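Side-chain contacts in periplasmic cell division protein (SufI) (Aquifex aeolicus, PDB 6SYY), which probably oxidises its substrates with bound copper ions, as a laccase-related multicopper oxidase: residues L265-N269 and Q270-F274; G468-A472 and T473-W477. All blocks are in the same frame, centred on the assembly; numbering follows the deposited sequence.

Contact 1 of 2, residues L265-N269 and Q270-F274; sequences LLRGN and QRMRF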
loop_
_atom_site.group_PDB
_atom_site.type_symbol
_atom_site.label_atom_id
_atom_site.label_comp_id
_atom_site.label_asym_id
_atom_site.label_seq_id
_atom_site.Cartn_x
_atom_site.Cartn_y
_atom_site.Cartn_z
ATOM N N LEU A 265 12.397 -16.026 0.023
ATOM C CA LEU A 265 12.030 -17.179 0.839
ATOM C C LEU A 265 13.211 -18.139 0.854
ATOM O O LEU A 265 13.549 -18.735 -0.173
ATOM C CB LEU A 265 10.771 -17.854 0.301
ATOM C CG LEU A 265 9.502 -17.026 0.498
ATOM C CD1 LEU A 265 8.345 -17.582 -0.316
ATOM C CD2 LEU A 265 9.144 -16.973 1.975
ATOM N N LEU A 266 13.844 -18.276 2.012
ATOM C CA LEU A 266 15.025 -19.113 2.160
ATOM C C LEU A 266 14.614 -20.456 2.747
ATOM O O LEU A 266 13.986 -20.512 3.809
ATOM C CB LEU A 266 16.070 -18.433 3.042
ATOM C CG LEU A 266 16.473 -17.037 2.573
ATOM C CD1 LEU A 266 17.630 -16.507 3.402
ATOM C CD2 LEU A 266 16.832 -17.066 1.096
ATOM N N ARG A 267 14.954 -21.528 2.040
ATOM C CA ARG A 267 14.755 -22.900 2.493
ATOM C C ARG A 267 16.153 -23.498 2.606
ATOM O O ARG A 267 16.685 -24.041 1.634
ATOM C CB ARG A 267 13.865 -23.676 1.527
ATOM C CG ARG A 267 13.706 -25.151 1.849
ATOM C CD ARG A 267 12.814 -25.834 0.820
ATOM N NE ARG A 267 12.583 -27.242 1.123
ATOM C CZ ARG A 267 12.964 -28.247 0.343
ATOM N NH1 ARG A 267 13.590 -27.998 -0.799
ATOM N NH2 ARG A 267 12.710 -29.500 0.698
ATOM N N GLY A 268 16.757 -23.377 3.785
ATOM C CA GLY A 268 18.136 -23.779 3.952
ATOM C C GLY A 268 19.076 -22.944 3.107
ATOM O O GLY A 268 19.095 -21.712 3.219
ATOM N N ASN A 269 19.853 -23.603 2.243
ATOM C CA ASN A 269 20.748 -22.872 1.353
ATOM C C ASN A 269 19.959 -22.057 0.338
ATOM O O ASN A 269 20.087 -20.831 0.271
ATOM C CB ASN A 269 21.688 -23.841 0.632
ATOM C CG ASN A 269 22.598 -24.587 1.580
ATOM O OD1 ASN A 269 22.773 -25.801 1.461
ATOM N ND2 ASN A 269 23.186 -23.866 2.527
ATOM N N GLN A 270 19.129 -22.727 -0.454
ATOM C CA GLN A 270 18.581 -22.148 -1.668
ATOM C C GLN A 270 17.457 -21.153 -1.374
ATOM O O GLN A 270 16.877 -21.119 -0.284
ATOM C CB GLN A 270 18.078 -23.259 -2.593
ATOM C CG GLN A 270 19.187 -24.178 -3.098
ATOM C CD GLN A 270 18.655 -25.439 -3.754
ATOM O OE1 GLN A 270 17.445 -25.668 -3.795
ATOM N NE2 GLN A 270 19.559 -26.269 -4.268
ATOM N N ARG A 271 17.180 -20.315 -2.374
ATOM C CA ARG A 271 16.000 -19.461 -2.392
ATOM C C ARG A 271 14.850 -20.227 -3.030
ATOM O O ARG A 271 14.994 -20.766 -4.131
ATOM C CB ARG A 271 16.257 -18.176 -3.182
ATOM C CG ARG A 271 17.329 -17.253 -2.635
ATOM C CD ARG A 271 17.354 -15.972 -3.454
ATOM N NE ARG A 271 18.204 -14.938 -2.875
ATOM C CZ ARG A 271 18.148 -13.656 -3.222
ATOM N NH1 ARG A 271 17.275 -13.258 -4.139
ATOM N NH2 ARG A 271 18.956 -12.769 -2.655
ATOM N N MET A 272 13.714 -20.269 -2.344
ATOM C CA MET A 272 12.546 -20.939 -2.894
ATOM C C MET A 272 11.886 -20.070 -3.959
ATOM O O MET A 272 11.894 -18.838 -3.882
ATOM C CB MET A 272 11.543 -21.269 -1.787
ATOM C CG MET A 272 10.320 -22.031 -2.267
ATOM S SD MET A 272 9.253 -22.510 -0.908
ATOM C CE MET A 272 10.401 -23.481 0.040
ATOM N N ARG A 273 11.321 -20.723 -4.968
ATOM C CA ARG A 273 10.557 -20.009 -5.977
ATOM C C ARG A 273 9.170 -19.639 -5.457
ATOM O O ARG A 273 8.617 -20.289 -4.564
ATOM C CB ARG A 273 10.422 -20.847 -7.250
ATOM C CG ARG A 273 9.773 -22.222 -7.077
ATOM C CD ARG A 273 9.096 -22.620 -8.383
ATOM N NE ARG A 273 8.869 -24.050 -8.578
ATOM C CZ ARG A 273 8.009 -24.783 -7.881
ATOM N NH1 ARG A 273 7.310 -24.241 -6.897
ATOM N NH2 ARG A 273 7.851 -26.066 -8.156
ATOM N N PHE A 274 8.619 -18.575 -6.027
ATOM C CA PHE A 274 7.236 -18.178 -5.800
ATOM C C PHE A 274 6.818 -17.296 -6.971
ATOM O O PHE A 274 7.626 -16.981 -7.851
ATOM C CB PHE A 274 7.052 -17.486 -4.442
ATOM C CG PHE A 274 7.901 -16.266 -4.253
ATOM C CD1 PHE A 274 7.350 -14.999 -4.375
ATOM C CD2 PHE A 274 9.246 -16.379 -3.930
ATOM C CE1 PHE A 274 8.122 -13.865 -4.193
ATOM C CE2 PHE A 274 10.027 -15.248 -3.745
ATOM C CZ PHE A 274 9.462 -13.988 -3.879
HETATM O O HOH W 1 12.939 -16.819 -2.610
#

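Contact 2 of 2, residues G468-A472 and T473-W477; sequences GPLRA and TDLGW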
loop_
_atom_site.group_PDB
_atom_site.type_symbol
_atom_site.label_atom_id
_atom_site.label_comp_id
_atom_site.label_asym_id
_atom_site.label_seq_id
_atom_site.Cartn_x
_atom_site.Cartn_y
_atom_site.Cartn_z
ATOM N N GLY A 468 17.378 -0.174 -15.500
ATOM C CA GLY A 468 17.332 -1.586 -15.792
ATOM C C GLY A 468 15.990 -2.016 -16.346
ATOM O O GLY A 468 15.114 -1.191 -16.622
ATOM N N PRO A 469 15.804 -3.319 -16.527
ATOM C CA PRO A 469 14.515 -3.810 -17.018
ATOM C C PRO A 469 13.441 -3.653 -15.959
ATOM O O PRO A 469 13.717 -3.468 -14.771
ATOM C CB PRO A 469 14.787 -5.287 -17.316
ATOM C CG PRO A 469 15.877 -5.648 -16.369
ATOM C CD PRO A 469 16.746 -4.419 -16.259
ATOM N N LEU A 470 12.194 -3.714 -16.414
ATOM C CA LEU A 470 11.078 -3.796 -15.486
ATOM C C LEU A 470 11.204 -5.048 -14.627
ATOM O O LEU A 470 11.691 -6.089 -15.075
ATOM C CB LEU A 470 9.751 -3.803 -16.248
ATOM C CG LEU A 470 8.996 -2.481 -16.395
ATOM C CD1 LEU A 470 9.924 -1.365 -16.818
ATOM C CD2 LEU A 470 7.865 -2.636 -17.397
ATOM N N ARG A 471 10.784 -4.936 -13.378
ATOM C CA ARG A 471 10.723 -6.077 -12.481
ATOM C C ARG A 471 9.291 -6.593 -12.427
ATOM O O ARG A 471 8.347 -5.893 -12.806
ATOM C CB ARG A 471 11.226 -5.688 -11.090
ATOM C CG ARG A 471 12.554 -4.945 -11.158
ATOM C CD ARG A 471 13.096 -4.578 -9.791
ATOM N NE ARG A 471 12.574 -3.308 -9.295
ATOM C CZ ARG A 471 13.120 -2.120 -9.545
ATOM N NH1 ARG A 471 14.204 -2.021 -10.299
ATOM N NH2 ARG A 471 12.578 -1.024 -9.035
ATOM N N ALA A 472 9.143 -7.847 -11.984
ATOM C CA ALA A 472 7.819 -8.462 -11.948
ATOM C C ALA A 472 6.840 -7.597 -11.173
ATOM O O ALA A 472 5.670 -7.470 -11.551
ATOM C CB ALA A 472 7.899 -9.856 -11.328
ATOM N N THR A 473 7.313 -6.972 -10.097
ATOM C CA THR A 473 6.481 -6.082 -9.300
ATOM C C THR A 473 6.178 -4.764 -10.003
ATOM O O THR A 473 5.360 -3.993 -9.495
ATOM C CB THR A 473 7.157 -5.812 -7.957
ATOM O OG1 THR A 473 8.473 -5.285 -8.176
ATOM C CG2 THR A 473 7.260 -7.100 -7.154
ATOM N N ASP A 474 6.809 -4.485 -11.144
ATOM C CA ASP A 474 6.505 -3.291 -11.928
ATOM C C ASP A 474 5.377 -3.503 -12.926
ATOM O O ASP A 474 4.949 -2.537 -13.566
ATOM C CB ASP A 474 7.745 -2.814 -12.700
ATOM C CG ASP A 474 8.778 -2.155 -11.812
ATOM O OD1 ASP A 474 8.386 -1.500 -10.825
ATOM O OD2 ASP A 474 9.985 -2.281 -12.116
ATOM N N LEU A 475 4.894 -4.730 -13.081
ATOM C CA LEU A 475 3.939 -5.054 -14.126
ATOM C C LEU A 475 2.513 -4.745 -13.677
ATOM O O LEU A 475 2.255 -4.368 -12.531
ATOM C CB LEU A 475 4.068 -6.524 -14.523
ATOM C CG LEU A 475 5.472 -6.947 -14.959
ATOM C CD1 LEU A 475 5.534 -8.438 -15.226
ATOM C CD2 LEU A 475 5.907 -6.165 -16.191
ATOM N N GLY A 476 1.578 -4.907 -14.607
ATOM C CA GLY A 476 0.178 -4.740 -14.288
ATOM C C GLY A 476 -0.212 -3.295 -14.021
ATOM O O GLY A 476 0.481 -2.343 -14.389
ATOM N N TRP A 477 -1.367 -3.150 -13.374
ATOM C CA TRP A 477 -1.903 -1.847 -12.992
ATOM C C TRP A 477 -1.305 -1.461 -11.645
ATOM O O TRP A 477 -1.575 -2.111 -10.631
ATOM C CB TRP A 477 -3.427 -1.889 -12.918
ATOM C CG TRP A 477 -4.128 -2.012 -14.249
ATOM C CD1 TRP A 477 -4.754 -3.120 -14.749
ATOM C CD2 TRP A 477 -4.285 -0.983 -15.237
ATOM N NE1 TRP A 477 -5.285 -2.845 -15.989
ATOM C CE2 TRP A 477 -5.010 -1.541 -16.310
ATOM C CE3 TRP A 477 -3.882 0.355 -15.318
ATOM C CZ2 TRP A 477 -5.340 -0.806 -17.452
ATOM C CZ3 TRP A 477 -4.209 1.082 -16.457
ATOM C CH2 TRP A 477 -4.929 0.499 -17.506
HETATM O O HOH W 2 10.095 -2.490 -8.584
#

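Contact 1 of 2, residues L265-N269 and Q270-F274
Leu265 and Met272 face each other in a tight beta hairpin of the plastocyanin-like part of the chain, a few residues from its turn, and a short, nearly straight backbone bond, Met272 N to Leu265 O at 2.7 Å, ties them. Arg267 N closes the loop end by donating a hydrogen bond to Gln270 O at 3.0 Å, and Gly268 and Asn269 make the turn between, Gly268 with a positive phi of 64°. Side chains fill in on both sides of the ladder. Met272 sends CG anti to its backbone N (chi1 -177°) and then bends at its last torsion, which sets CE 3.5 Å from Arg267 CD, against the aliphatic part of the extended arginine. The guanidinium beyond goes to Asp314, its NE in a salt bridge. Leu266 and Arg271, a non-hydrogen-bonded pair, run side by side in the same direction, with CD2 of Leu266 3.8 Å from CG of Arg271; the arginine's charged end continues to Glu292 and to the ring of Phe321. Buried Leu265 meets Phe274 obliquely through CD1, 3.9 Å from ring atom CD2; strand 300-306 packs on both, and strand 315-321 on Leu265. Between the two chains sits a bridging water: it accepts from Leu265 N at 2.8 Å and lies 2.6 Å from Met272 O.

Contact 2 of 2, residues G468-A472 and T473-W477
Arg471 and Asp474 bracket a short 3-10 turn in the C-terminal cupredoxin-like part of the multicopper oxidase, in which Asp474 N bonds to Arg471 O at 2.7 Å and Leu475 N to Ala472 O at 3.2 Å, both donors lying well above the carbonyl planes. The Asp474 side chain folds back to the start of this turn: with CG beside its own backbone N (chi1 -74°), OD2 accepts a hydrogen bond from Arg471 N at 3.0 Å, almost straight (173°), on the anti side and tilted out of the carboxylate plane. Side chain and backbone thus hold Arg471 at both its N and its O. The arginine bends at chi3, bringing one face of its guanidinium over the same OD2, the two flat groups turned 56° apart. No guanidinium N-H points at that oxygen, and NE to OD2 is a long 4.0 Å, making this a contact of charges alone. A water supplies the directed link, accepting from Arg471 NE at 2.7 Å and donating to Asp474 OD1 at 3.0 Å. Leu470 lays CG against Asp474 CB, 3.9 Å away. This turn belongs to the loop between strands 461-465 and 480-483: Arg465 of the first strand pairs with Asp474 OD1, Ala472 and Leu475 rest on strand 282-290, and Arg471 and Thr473 touch strand 293-295.

Contact 1 and contact 2 fall in different cupredoxin-like parts of the chain, with centres 22 Å apart and nearest atoms about 7 Å apart, so they do not touch. Strands 282-290 and 293-295 connect them indirectly. Val290 meets Phe274 of contact 1 and also Ala472 of contact 2, and strand 293-295 pairs with strand 261-267 while touching Arg471 and Thr473. Contact 2 lies near a copper site: the side chain of Arg471 is about 11 Å from that of His451, which binds a copper ion with Cys509 and His514. Contact 1 lies away from the copper ligands; its centre is 25 Å from that of the chain, and the centre of contact 2 is 16 Å from it.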